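Local coordinates for CrtC domain-containing protein (PDB 7A0Q) that acts as a kievitone hydratase, probably adding water to the isoflavonoid phytoalexin kievitone, at residues Pro263-Pro268 / Lys288-Gly293; Phe294-Leu299 / Ser325-Ser330; Lys182-Leu187 / Ile196-Ser201. All blocks are in the same frame, centred on the assembly; numbering follows the deposited sequence. Where two conformers were deposited one is given.

Contact 1: Pro263-Pro268 / Lys288-Gly293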
ATOM      1  N   PRO A 263       8.049  13.554  12.548  1.00 15.70           N
ATOM      2  CA  PRO A 263       9.092  13.713  11.528  1.00 16.07           C
ATOM      3  C   PRO A 263      10.023  12.511  11.513  1.00 16.30           C
ATOM      4  O   PRO A 263      10.191  11.814  12.515  1.00 17.80           O
ATOM      5  CB  PRO A 263       9.843  14.978  11.971  1.00 17.93           C
ATOM      6  CG  PRO A 263       8.956  15.661  12.958  1.00 24.81           C
ATOM      7  CD  PRO A 263       8.156  14.560  13.616  1.00 16.53           C
ATOM      8  N   LEU A 264      10.668  12.291  10.366  1.00 16.05           N
ATOM      9  CA  LEU A 264      11.660  11.224  10.260  1.00 17.31           C
ATOM     10  C   LEU A 264      12.835  11.674   9.397  1.00 16.62           C
ATOM     11  O   LEU A 264      12.740  12.621   8.616  1.00 17.67           O
ATOM     12  CB  LEU A 264      11.055   9.917   9.703  1.00 18.30           C
ATOM     13  CG  LEU A 264      10.508   9.907   8.271  1.00 15.22           C
ATOM     14  CD1 LEU A 264      11.589   9.730   7.208  1.00 15.71           C
ATOM     15  CD2 LEU A 264       9.444   8.819   8.122  1.00 16.73           C
ATOM     16  N   GLU A 265      13.951  10.974   9.561  1.00 18.36           N
ATOM     17  CA  GLU A 265      15.113  11.111   8.691  1.00 21.21           C
ATOM     18  C   GLU A 265      15.199   9.875   7.806  1.00 19.30           C
ATOM     19  O   GLU A 265      15.097   8.749   8.302  1.00 20.24           O
ATOM     20  CB  GLU A 265      16.397  11.278   9.510  1.00 21.38           C
ATOM     21  CG  GLU A 265      16.395  12.510  10.390  1.00 26.51           C
ATOM     22  CD  GLU A 265      17.643  12.618  11.245  1.00 41.49           C
ATOM     23  OE1 GLU A 265      18.585  11.826  11.027  1.00 42.39           O
ATOM     24  OE2 GLU A 265      17.675  13.497  12.131  1.00 39.24           O
ATOM     25  N   PHE A 266      15.404  10.092   6.507  1.00 19.22           N
ATOM     26  CA  PHE A 266      15.333   9.051   5.490  1.00 21.00           C
ATOM     27  C   PHE A 266      16.693   8.908   4.827  1.00 20.43           C
ATOM     28  O   PHE A 266      17.261   9.902   4.368  1.00 21.84           O
ATOM     29  CB  PHE A 266      14.262   9.419   4.457  1.00 21.95           C
ATOM     30  CG  PHE A 266      14.316   8.628   3.172  1.00 20.32           C
ATOM     31  CD1 PHE A 266      13.721   7.374   3.078  1.00 19.87           C
ATOM     32  CD2 PHE A 266      14.887   9.180   2.028  1.00 20.59           C
ATOM     33  CE1 PHE A 266      13.741   6.669   1.884  1.00 21.46           C
ATOM     34  CE2 PHE A 266      14.908   8.477   0.832  1.00 24.05           C
ATOM     35  CZ  PHE A 266      14.332   7.229   0.755  1.00 22.18           C
ATOM     36  N   THR A 267      17.209   7.684   4.771  1.00 20.58           N
ATOM     37  CA  THR A 267      18.490   7.420   4.113  1.00 22.70           C
ATOM     38  C   THR A 267      18.328   6.264   3.140  1.00 19.59           C
ATOM     39  O   THR A 267      18.179   5.105   3.580  1.00 22.88           O
ATOM     40  CB  THR A 267      19.586   7.101   5.123  1.00 24.53           C
ATOM     41  OG1 THR A 267      19.754   8.210   6.013  1.00 24.35           O
ATOM     42  CG2 THR A 267      20.919   6.847   4.395  1.00 27.50           C
ATOM     43  N   PRO A 268      18.337   6.514   1.835  1.00 22.44           N
ATOM     44  CA  PRO A 268      18.348   5.403   0.879  1.00 22.04           C
ATOM     45  C   PRO A 268      19.766   4.874   0.717  1.00 25.70           C
ATOM     46  O   PRO A 268      20.733   5.638   0.649  1.00 28.21           O
ATOM     47  CB  PRO A 268      17.836   6.051  -0.411  1.00 23.35           C
ATOM     48  CG  PRO A 268      18.341   7.477  -0.309  1.00 27.62           C
ATOM     49  CD  PRO A 268      18.365   7.829   1.166  1.00 24.01           C
ATOM     50  N   LYS A 288      17.463   3.289   5.813  1.00 20.74           N
ATOM     51  CA  LYS A 288      17.358   3.581   7.232  1.00 21.67           C
ATOM     52  C   LYS A 288      16.293   4.648   7.445  1.00 20.30           C
ATOM     53  O   LYS A 288      16.202   5.606   6.669  1.00 22.03           O
ATOM     54  CB  LYS A 288      18.702   4.055   7.811  1.00 24.24           C
ATOM     55  CG  LYS A 288      19.694   2.920   8.049  1.00 34.47           C
ATOM     56  CD  LYS A 288      20.986   3.412   8.696  1.00 41.15           C
ATOM     57  CE  LYS A 288      22.203   2.720   8.098  1.00 50.64           C
ATOM     58  NZ  LYS A 288      23.374   2.716   9.026  1.00 56.42           N
ATOM     59  N   LEU A 289      15.493   4.473   8.498  1.00 21.35           N
ATOM     60  CA  LEU A 289      14.547   5.485   8.952  1.00 21.06           C
ATOM     61  C   LEU A 289      14.800   5.758  10.421  1.00 19.81           C
ATOM     62  O   LEU A 289      14.915   4.823  11.218  1.00 25.22           O
ATOM     63  CB  LEU A 289      13.095   5.039   8.771  1.00 22.63           C
ATOM     64  CG  LEU A 289      12.609   4.743   7.354  1.00 19.85           C
ATOM     65  CD1 LEU A 289      11.261   4.020   7.398  1.00 22.01           C
ATOM     66  CD2 LEU A 289      12.499   6.014   6.532  1.00 21.71           C
ATOM     67  N   LYS A 290      14.866   7.030  10.779  1.00 18.79           N
ATOM     68  CA  LYS A 290      14.932   7.460  12.171  1.00 20.90           C
ATOM     69  C   LYS A 290      13.655   8.255  12.410  1.00 21.34           C
ATOM     70  O   LYS A 290      13.533   9.373  11.908  1.00 20.25           O
ATOM     71  CB  LYS A 290      16.179   8.310  12.400  1.00 24.74           C
ATOM     72  CG  LYS A 290      16.306   8.948  13.755  1.00 37.20           C
ATOM     73  CD  LYS A 290      17.767   9.260  14.057  1.00 41.66           C
ATOM     74  CE  LYS A 290      17.982   9.469  15.540  1.00 48.17           C
ATOM     75  NZ  LYS A 290      17.227   8.456  16.326  1.00 51.10           N
ATOM     76  N   ILE A 291      12.689   7.683  13.128  1.00 21.19           N
ATOM     77  CA  ILE A 291      11.411   8.353  13.373  1.00 17.84           C
ATOM     78  C   ILE A 291      11.489   9.069  14.720  1.00 19.20           C
ATOM     79  O   ILE A 291      11.660   8.428  15.765  1.00 19.98           O
ATOM     80  CB  ILE A 291      10.234   7.364  13.320  1.00 18.80           C
ATOM     81  CG1 ILE A 291      10.238   6.634  11.969  1.00 18.27           C
ATOM     82  CG2 ILE A 291       8.910   8.121  13.522  1.00 19.86           C
ATOM     83  CD1 ILE A 291       9.149   5.544  11.822  1.00 18.04           C
ATOM     84  N   SER A 292      11.344  10.398  14.687  1.00 18.72           N
ATOM     85  CA  SER A 292      11.664  11.248  15.833  1.00 19.64           C
ATOM     86  C   SER A 292      10.854  10.853  17.055  1.00 22.34           C
ATOM     87  O   SER A 292       9.617  10.844  17.020  1.00 19.66           O
ATOM     88  CB  SER A 292      11.404  12.715  15.491  1.00 20.48           C
ATOM     89  OG  SER A 292      11.851  13.582  16.532  1.00 20.85           O
ATOM     90  N   GLY A 293      11.559  10.542  18.142  1.00 23.31           N
ATOM     91  CA  GLY A 293      10.926  10.207  19.398  1.00 21.93           C
ATOM     92  C   GLY A 293      10.361   8.807  19.472  1.00 24.97           C
ATOM     93  O   GLY A 293       9.788   8.444  20.508  1.00 29.10           O
TER
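L289 packs its CD2 methyl against two partners on the facing strand. CD1 of L264 lies 3.9 Å from L289 CD2, and the F266 ring meets the same methyl in its plane, edge on, with F266 CD1 also 3.9 Å from L289 CD2. The L264 CG branch, whose CD1 makes that contact, sits between its backbone N and carbonyl carbon (chi1 64°). L264 also pairs directly with I291, which sets L264 CB 4.1 Å from I291 CG1. This is the close-packed, apolar side. F222 and I237 from other strands and L299 from the next one add to it, placing these side chains in the interior of the eight-stranded antiparallel barrel of the lipocalin-like domain, where strands 259-275 and 282-291 form a hairpin. Paired backbone bonds link E265 with K290 and T267 with K288; beyond them S292 N gives a nearly straight bond of 2.8 Å to P263 O. The other side is looser and solvent-exposed. E265 and K290 run side by side and touch through aliphatic carbon, E265 CB to K290 CB at 4.1 Å, while K290 NZ stays 6.4 Å from E265 OE1, so no salt bridge forms. The side chains of T267 and K288 come nearest at their CB atoms, 4.2 Å apart, and the K288 amine leads off away from strand 259-275. Near the far end P268 touches an N-acetylglucosamine of the attached glycan.

Contact 2: Phe294-Leu299 / Ser325-Ser330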
ATOM      1  N   PHE A 294      10.510   8.005  18.416  1.00 21.99           N
ATOM      2  CA  PHE A 294       9.842   6.712  18.327  1.00 19.94           C
ATOM      3  C   PHE A 294      10.822   5.558  18.165  1.00 23.96           C
ATOM      4  O   PHE A 294      10.801   4.630  18.979  1.00 23.84           O
ATOM      5  CB  PHE A 294       8.832   6.734  17.167  1.00 19.59           C
ATOM      6  CG  PHE A 294       7.987   5.493  17.076  1.00 19.74           C
ATOM      7  CD1 PHE A 294       6.903   5.313  17.923  1.00 19.05           C
ATOM      8  CD2 PHE A 294       8.276   4.500  16.151  1.00 20.55           C
ATOM      9  CE1 PHE A 294       6.126   4.171  17.849  1.00 21.78           C
ATOM     10  CE2 PHE A 294       7.499   3.357  16.070  1.00 22.04           C
ATOM     11  CZ  PHE A 294       6.420   3.190  16.922  1.00 19.00           C
ATOM     12  N   GLY A 295      11.667   5.572  17.140  1.00 24.93           N
ATOM     13  CA  GLY A 295      12.632   4.498  16.982  1.00 24.44           C
ATOM     14  C   GLY A 295      13.422   4.663  15.704  1.00 25.05           C
ATOM     15  O   GLY A 295      13.237   5.618  14.946  1.00 24.06           O
ATOM     16  N   ASP A 296      14.332   3.723  15.475  0.56 25.76           N
ATOM     17  CA  ASP A 296      15.086   3.712  14.231  0.56 26.74           C
ATOM     18  C   ASP A 296      15.037   2.314  13.638  0.56 27.28           C
ATOM     19  O   ASP A 296      14.898   1.319  14.352  0.56 26.47           O
ATOM     20  CB  ASP A 296      16.546   4.192  14.407  0.56 30.60           C
ATOM     21  CG  ASP A 296      17.272   3.506  15.544  0.56 32.71           C
ATOM     22  OD1 ASP A 296      16.954   2.344  15.865  0.56 35.99           O
ATOM     23  OD2 ASP A 296      18.182   4.134  16.122  0.56 38.95           O
ATOM     24  N   PHE A 297      15.120   2.257  12.315  1.00 23.47           N
ATOM     25  CA  PHE A 297      14.850   1.035  11.575  1.00 22.87           C
ATOM     26  C   PHE A 297      15.831   0.872  10.428  1.00 22.20           C
ATOM     27  O   PHE A 297      16.217   1.851   9.784  1.00 24.19           O
ATOM     28  CB  PHE A 297      13.410   1.030  11.036  1.00 25.19           C
ATOM     29  CG  PHE A 297      12.380   1.321  12.088  1.00 25.69           C
ATOM     30  CD1 PHE A 297      11.805   0.291  12.810  1.00 29.91           C
ATOM     31  CD2 PHE A 297      12.024   2.632  12.386  1.00 25.97           C
ATOM     32  CE1 PHE A 297      10.867   0.559  13.801  1.00 31.90           C
ATOM     33  CE2 PHE A 297      11.095   2.909  13.374  1.00 29.41           C
ATOM     34  CZ  PHE A 297      10.512   1.878  14.079  1.00 25.34           C
ATOM     35  N   LYS A 298      16.217  -0.381  10.181  1.00 22.28           N
ATOM     36  CA  LYS A 298      17.056  -0.774   9.057  1.00 25.08           C
ATOM     37  C   LYS A 298      16.214  -1.704   8.195  1.00 22.50           C
ATOM     38  O   LYS A 298      15.851  -2.794   8.640  1.00 23.75           O
ATOM     39  CB  LYS A 298      18.327  -1.471   9.548  1.00 28.18           C
ATOM     40  CG  LYS A 298      19.193  -2.058   8.452  1.00 38.31           C
ATOM     41  CD  LYS A 298      19.765  -0.988   7.531  1.00 41.97           C
ATOM     42  CE  LYS A 298      19.488  -1.306   6.065  1.00 37.57           C
ATOM     43  NZ  LYS A 298      19.758  -2.740   5.721  1.00 45.16           N
ATOM     44  N   LEU A 299      15.893  -1.275   6.976  1.00 22.04           N
ATOM     45  CA  LEU A 299      14.915  -1.961   6.139  1.00 22.89           C
ATOM     46  C   LEU A 299      15.574  -2.489   4.869  1.00 23.14           C
ATOM     47  O   LEU A 299      16.465  -1.848   4.306  1.00 20.95           O
ATOM     48  CB  LEU A 299      13.750  -1.018   5.790  1.00 20.66           C
ATOM     49  CG  LEU A 299      13.208  -0.174   6.953  1.00 21.22           C
ATOM     50  CD1 LEU A 299      13.793   1.253   6.991  1.00 22.46           C
ATOM     51  CD2 LEU A 299      11.669  -0.145   6.932  1.00 21.34           C
ATOM     52  N   SER A 325      14.641  -4.569  10.858  1.00 23.93           N
ATOM     53  CA  SER A 325      14.931  -4.599  12.275  1.00 25.86           C
ATOM     54  C   SER A 325      15.059  -3.164  12.756  1.00 24.94           C
ATOM     55  O   SER A 325      15.171  -2.223  11.964  1.00 27.24           O
ATOM     56  CB  SER A 325      16.222  -5.378  12.568  1.00 25.61           C
ATOM     57  OG  SER A 325      17.329  -4.746  11.949  1.00 29.15           O
ATOM     58  N   GLY A 326      15.038  -3.003  14.071  1.00 23.26           N
ATOM     59  CA  GLY A 326      15.268  -1.697  14.651  1.00 25.02           C
ATOM     60  C   GLY A 326      14.900  -1.698  16.117  1.00 28.44           C
ATOM     61  O   GLY A 326      14.890  -2.744  16.764  1.00 26.37           O
ATOM     62  N   ASN A 327      14.614  -0.509  16.631  1.00 25.84           N
ATOM     63  CA  ASN A 327      14.173  -0.363  18.006  1.00 29.82           C
ATOM     64  C   ASN A 327      12.972   0.562  18.048  1.00 27.85           C
ATOM     65  O   ASN A 327      12.804   1.426  17.185  1.00 29.58           O
ATOM     66  CB  ASN A 327      15.284   0.187  18.924  1.00 33.09           C
ATOM     67  CG  ASN A 327      15.392   1.701  18.876  1.00 38.71           C
ATOM     68  OD1 ASN A 327      14.717   2.417  19.624  1.00 41.87           O
ATOM     69  ND2 ASN A 327      16.252   2.197  18.001  1.00 40.41           N
ATOM     70  N   VAL A 328      12.125   0.349  19.043  1.00 26.09           N
ATOM     71  CA  VAL A 328      11.054   1.275  19.375  1.00 25.68           C
ATOM     72  C   VAL A 328      11.196   1.594  20.853  1.00 30.11           C
ATOM     73  O   VAL A 328      11.130   0.685  21.691  1.00 28.99           O
ATOM     74  CB  VAL A 328       9.663   0.700  19.071  1.00 29.90           C
ATOM     75  CG1 VAL A 328       8.592   1.633  19.598  1.00 24.36           C
ATOM     76  CG2 VAL A 328       9.503   0.474  17.573  1.00 30.49           C
ATOM     77  N   HIS A 329      11.413   2.871  21.166  1.00 25.37           N
ATOM     78  CA  HIS A 329      11.648   3.313  22.538  1.00 27.61           C
ATOM     79  C   HIS A 329      12.725   2.455  23.198  1.00 31.84           C
ATOM     80  O   HIS A 329      12.570   1.958  24.315  1.00 35.31           O
ATOM     81  CB  HIS A 329      10.349   3.306  23.343  1.00 28.39           C
ATOM     82  CG  HIS A 329       9.269   4.151  22.740  1.00 27.18           C
ATOM     83  ND1 HIS A 329       9.493   5.434  22.285  1.00 29.57           N
ATOM     84  CD2 HIS A 329       7.960   3.893  22.510  1.00 28.26           C
ATOM     85  CE1 HIS A 329       8.366   5.930  21.803  1.00 27.93           C
ATOM     86  NE2 HIS A 329       7.422   5.016  21.927  1.00 30.29           N
ATOM     87  N   SER A 330      13.815   2.256  22.456  1.00 30.89           N
ATOM     88  CA  SER A 330      15.034   1.577  22.891  1.00 37.41           C
ATOM     89  C   SER A 330      14.845   0.083  23.125  1.00 39.25           C
ATOM     90  O   SER A 330      15.720  -0.558  23.722  1.00 46.24           O
ATOM     91  CB  SER A 330      15.619   2.222  24.154  1.00 38.75           C
ATOM     92  OG  SER A 330      15.495   3.634  24.110  1.00 46.47           O
TER
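F294 and V328 supply the main apolar contact. V328 CG1 stands over one face of the F294 ring, 4.0 Å from the centroid and 19° off the normal, a CH-pi contact. The other methyl, CG2, bridges two rings, lying 3.8 Å from F294 CE2 and 3.9 Å from F297 CZ. With CG anti to its backbone N (chi1 -174°), F294 swings its ring back toward V328; Y231 meets this ring edge-to-face, and L260 and L262 pack on it too.

The imidazole of H329 lies at a slant to the F294 ring, and the F294 carbonyl oxygen sits over one imidazole face. That oxygen takes the H329 N-H at 2.9 Å, nearly along the C=O axis. The remaining backbone bonds tie the two strands together, K298 to S325 in both directions and N327 N to D296 O, whereas D296 N to N327 O is weak. Both strands carry a glycine in this ladder. G326 CA comes within 3.1 Å of D296 O, and G295 CA within 3.1 Å of N327 O, as CA-H...O contacts. F294 and G295 together face I291, a classic beta bulge at the start of strand 295-308.

Among polar side chains, N327 OD1 accepts from S330 N at 3.0 Å, an Asx motif that ties down the turn into strand 331-343. In the conformer given, D296 lies too close to the N327 amide for a bond to be credited. K298 turns its amine away to S300. The side of F294, F297 and V328 is thus held by dispersion and CH-pi contact, whereas on the more exposed side of D296, K298, S325 and N327 the polar groups of N327 and K298 find hydrogen bonds close by along their own strands.

Contact 3: Lys182-Leu187 / Ile196-Ser201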
ATOM      1  N   LYS A 182      -9.168  -8.778   7.684  1.00 15.86           N
ATOM      2  CA  LYS A 182      -9.395 -10.205   7.467  1.00 16.66           C
ATOM      3  C   LYS A 182      -9.535 -10.493   5.978  1.00 16.88           C
ATOM      4  O   LYS A 182     -10.267  -9.803   5.268  1.00 16.88           O
ATOM      5  CB  LYS A 182     -10.650 -10.650   8.225  1.00 16.63           C
ATOM      6  CG  LYS A 182     -10.937 -12.141   8.136  1.00 20.10           C
ATOM      7  CD  LYS A 182     -12.186 -12.501   8.935  1.00 24.04           C
ATOM      8  CE  LYS A 182     -12.548 -13.970   8.702  1.00 34.30           C
ATOM      9  NZ  LYS A 182     -13.805 -14.369   9.397  1.00 31.13           N
ATOM     10  N   THR A 183      -8.836 -11.529   5.511  1.00 15.95           N
ATOM     11  CA  THR A 183      -8.677 -11.819   4.095  1.00 14.38           C
ATOM     12  C   THR A 183      -9.076 -13.257   3.786  1.00 18.58           C
ATOM     13  O   THR A 183      -8.678 -14.180   4.496  1.00 18.71           O
ATOM     14  CB  THR A 183      -7.215 -11.595   3.693  1.00 17.59           C
ATOM     15  OG1 THR A 183      -6.828 -10.265   4.068  1.00 15.99           O
ATOM     16  CG2 THR A 183      -7.019 -11.796   2.210  1.00 17.97           C
ATOM     17  N   GLU A 184      -9.829 -13.436   2.699  1.00 16.93           N
ATOM     18  CA  GLU A 184     -10.238 -14.748   2.199  1.00 17.36           C
ATOM     19  C   GLU A 184     -10.094 -14.760   0.682  1.00 19.80           C
ATOM     20  O   GLU A 184      -9.834 -13.733   0.052  1.00 18.92           O
ATOM     21  CB  GLU A 184     -11.682 -15.084   2.600  1.00 17.65           C
ATOM     22  CG  GLU A 184     -11.901 -15.186   4.098  1.00 19.84           C
ATOM     23  CD  GLU A 184     -13.306 -15.616   4.438  1.00 35.15           C
ATOM     24  OE1 GLU A 184     -14.105 -14.754   4.864  1.00 28.96           O
ATOM     25  OE2 GLU A 184     -13.615 -16.817   4.273  1.00 31.83           O
ATOM     26  N   GLY A 185     -10.274 -15.939   0.084  1.00 16.48           N
ATOM     27  CA  GLY A 185     -10.289 -16.063  -1.359  1.00 17.15           C
ATOM     28  C   GLY A 185      -9.185 -16.981  -1.855  1.00 17.79           C
ATOM     29  O   GLY A 185      -8.793 -17.938  -1.180  1.00 19.79           O
ATOM     30  N   SER A 186      -8.671 -16.661  -3.043  1.00 18.24           N
ATOM     31  CA  SER A 186      -7.708 -17.549  -3.669  1.00 21.01           C
ATOM     32  C   SER A 186      -6.725 -16.775  -4.534  1.00 22.20           C
ATOM     33  O   SER A 186      -6.967 -15.630  -4.931  1.00 19.81           O
ATOM     34  CB  SER A 186      -8.415 -18.610  -4.524  1.00 25.00           C
ATOM     35  OG  SER A 186      -8.967 -18.022  -5.688  1.00 23.62           O
ATOM     36  N   LEU A 187      -5.599 -17.423  -4.817  1.00 22.11           N
ATOM     37  CA  LEU A 187      -4.706 -16.990  -5.878  1.00 22.41           C
ATOM     38  C   LEU A 187      -4.302 -18.230  -6.654  1.00 27.02           C
ATOM     39  O   LEU A 187      -4.170 -19.317  -6.082  1.00 23.07           O
ATOM     40  CB  LEU A 187      -3.470 -16.245  -5.351  1.00 29.52           C
ATOM     41  CG  LEU A 187      -2.344 -16.997  -4.639  1.00 24.34           C
ATOM     42  CD1 LEU A 187      -1.054 -16.206  -4.714  1.00 26.54           C
ATOM     43  CD2 LEU A 187      -2.719 -17.253  -3.189  1.00 31.30           C
ATOM     44  N   ILE A 196      -6.764 -19.054   0.434  1.00 20.08           N
ATOM     45  CA  ILE A 196      -6.173 -18.204   1.460  1.00 19.85           C
ATOM     46  C   ILE A 196      -6.631 -18.676   2.834  1.00 18.08           C
ATOM     47  O   ILE A 196      -7.818 -18.950   3.045  1.00 21.55           O
ATOM     48  CB  ILE A 196      -6.559 -16.738   1.214  1.00 16.83           C
ATOM     49  CG1 ILE A 196      -5.914 -16.250  -0.088  1.00 18.73           C
ATOM     50  CG2 ILE A 196      -6.146 -15.848   2.395  1.00 17.44           C
ATOM     51  CD1 ILE A 196      -6.397 -14.853  -0.535  1.00 19.51           C
ATOM     52  N   ASP A 197      -5.692 -18.765   3.780  1.00 19.04           N
ATOM     53  CA  ASP A 197      -6.029 -19.094   5.160  1.00 19.41           C
ATOM     54  C   ASP A 197      -6.330 -17.800   5.908  1.00 17.52           C
ATOM     55  O   ASP A 197      -5.393 -17.048   6.224  1.00 19.40           O
ATOM     56  CB  ASP A 197      -4.888 -19.851   5.831  1.00 19.63           C
ATOM     57  CG  ASP A 197      -5.208 -20.265   7.262  1.00 21.90           C
ATOM     58  OD1 ASP A 197      -6.229 -19.820   7.821  1.00 21.63           O
ATOM     59  OD2 ASP A 197      -4.423 -21.052   7.829  1.00 24.73           O
ATOM     60  N   PRO A 198      -7.590 -17.513   6.245  1.00 18.52           N
ATOM     61  CA  PRO A 198      -7.891 -16.227   6.902  1.00 18.76           C
ATOM     62  C   PRO A 198      -7.286 -16.088   8.293  1.00 21.72           C
ATOM     63  O   PRO A 198      -7.168 -14.960   8.786  1.00 20.89           O
ATOM     64  CB  PRO A 198      -9.422 -16.200   6.958  1.00 20.93           C
ATOM     65  CG  PRO A 198      -9.832 -17.650   6.904  1.00 23.78           C
ATOM     66  CD  PRO A 198      -8.775 -18.379   6.115  1.00 20.79           C
ATOM     67  N   ALA A 199      -6.888 -17.179   8.950  1.00 19.60           N
ATOM     68  CA  ALA A 199      -6.271 -17.032  10.260  1.00 19.81           C
ATOM     69  C   ALA A 199      -4.826 -16.560  10.176  1.00 18.66           C
ATOM     70  O   ALA A 199      -4.280 -16.089  11.180  1.00 21.58           O
ATOM     71  CB  ALA A 199      -6.338 -18.360  11.026  1.00 23.33           C
ATOM     72  N   LYS A 200      -4.197 -16.667   9.006  1.00 17.84           N
ATOM     73  CA  LYS A 200      -2.772 -16.410   8.874  1.00 18.47           C
ATOM     74  C   LYS A 200      -2.497 -15.490   7.693  1.00 17.12           C
ATOM     75  O   LYS A 200      -1.476 -15.601   7.016  1.00 18.18           O
ATOM     76  CB  LYS A 200      -2.003 -17.725   8.759  1.00 22.48           C
ATOM     77  CG  LYS A 200      -2.062 -18.521  10.065  1.00 27.18           C
ATOM     78  CD  LYS A 200      -1.416 -19.889   9.951  1.00 33.69           C
ATOM     79  CE  LYS A 200      -1.422 -20.596  11.310  1.00 36.28           C
ATOM     80  NZ  LYS A 200      -0.864 -21.975  11.228  1.00 47.31           N
ATOM     81  N   SER A 201      -3.401 -14.538   7.465  1.00 19.24           N
ATOM     82  CA  SER A 201      -3.323 -13.612   6.340  1.00 17.97           C
ATOM     83  C   SER A 201      -3.858 -12.257   6.801  1.00 15.26           C
ATOM     84  O   SER A 201      -4.603 -12.164   7.779  1.00 17.49           O
ATOM     85  CB  SER A 201      -4.161 -14.103   5.148  1.00 19.07           C
ATOM     86  OG  SER A 201      -3.671 -15.339   4.617  1.00 18.76           O
TER
HETATM   87  O   HOH W   1      -7.245 -12.728   7.354  1.00 18.53           O
HETATM   88  O   HOH W   2     -10.176 -18.289   1.880  1.00 22.65           O
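The peptide group of G185 receives I196 N from 31° out of its carbonyl plane, in a nearly straight bond of 2.8 Å to G185 O. I196 CB and CG1 crowd against that same oxygen, and I196 CD1 reaches on to within 3.7 Å of E184 O. The D197 peptide is approached from both faces: K200 N and S201 OG come to its oxygen from opposite faces of its plane. The D197 carboxylate is met from above its plane, where OD1 takes the A199 N-H in an Asx turn. The P198 ring presses its CB to 3.3 Å from T183 O, and E184 CG lies 3.9 Å from that same P198 CB.

These bonds shape the loop that carries the chain from strand 192-195 to strand 202-210, both of which pair with strand 171-189 in the CrtC N-terminal lipocalin domain. As the loop pulls clear of that strand, ordered waters take over the bridging. One water accepts from T183 N and donates to P198 O and S201 O, each at 2.7 Å; another accepts from G185 N and donates to I196 O.

I196 is buried. Its CG2, anti to the backbone N, points at T183 and lies 4.1 Å from T183 CG2, with I149 of strand 145-152 touching both side chains. T183 CB meets S201 CB at 4.2 Å, while T183 OG1 bonds to T203 and the S201 hydroxyl also engages T66 N. Toward solvent, K182 passes P198 with its aliphatic chain.

In the fold
Contact 3 comes first along the chain, in the CrtC N-terminal lipocalin domain; contacts 1 and 2 follow in series within the lipocalin-like domain. Contacts 1 and 2 lie about 10 Å apart between centres and touch, because strands 282-291 and 295-308 are neighbours in one closed antiparallel barrel. I291 packs on F297 at this seam, so the two hairpins form one continuous stretch of wall. Contact 3 is about 33 Å from contact 1 and 29 Å from contact 2 between centres, without touching either. Contacts 1 and 3 fall on opposite sides of the chain's centre, consistent with two calycin-type domains each built from its own beta pairings.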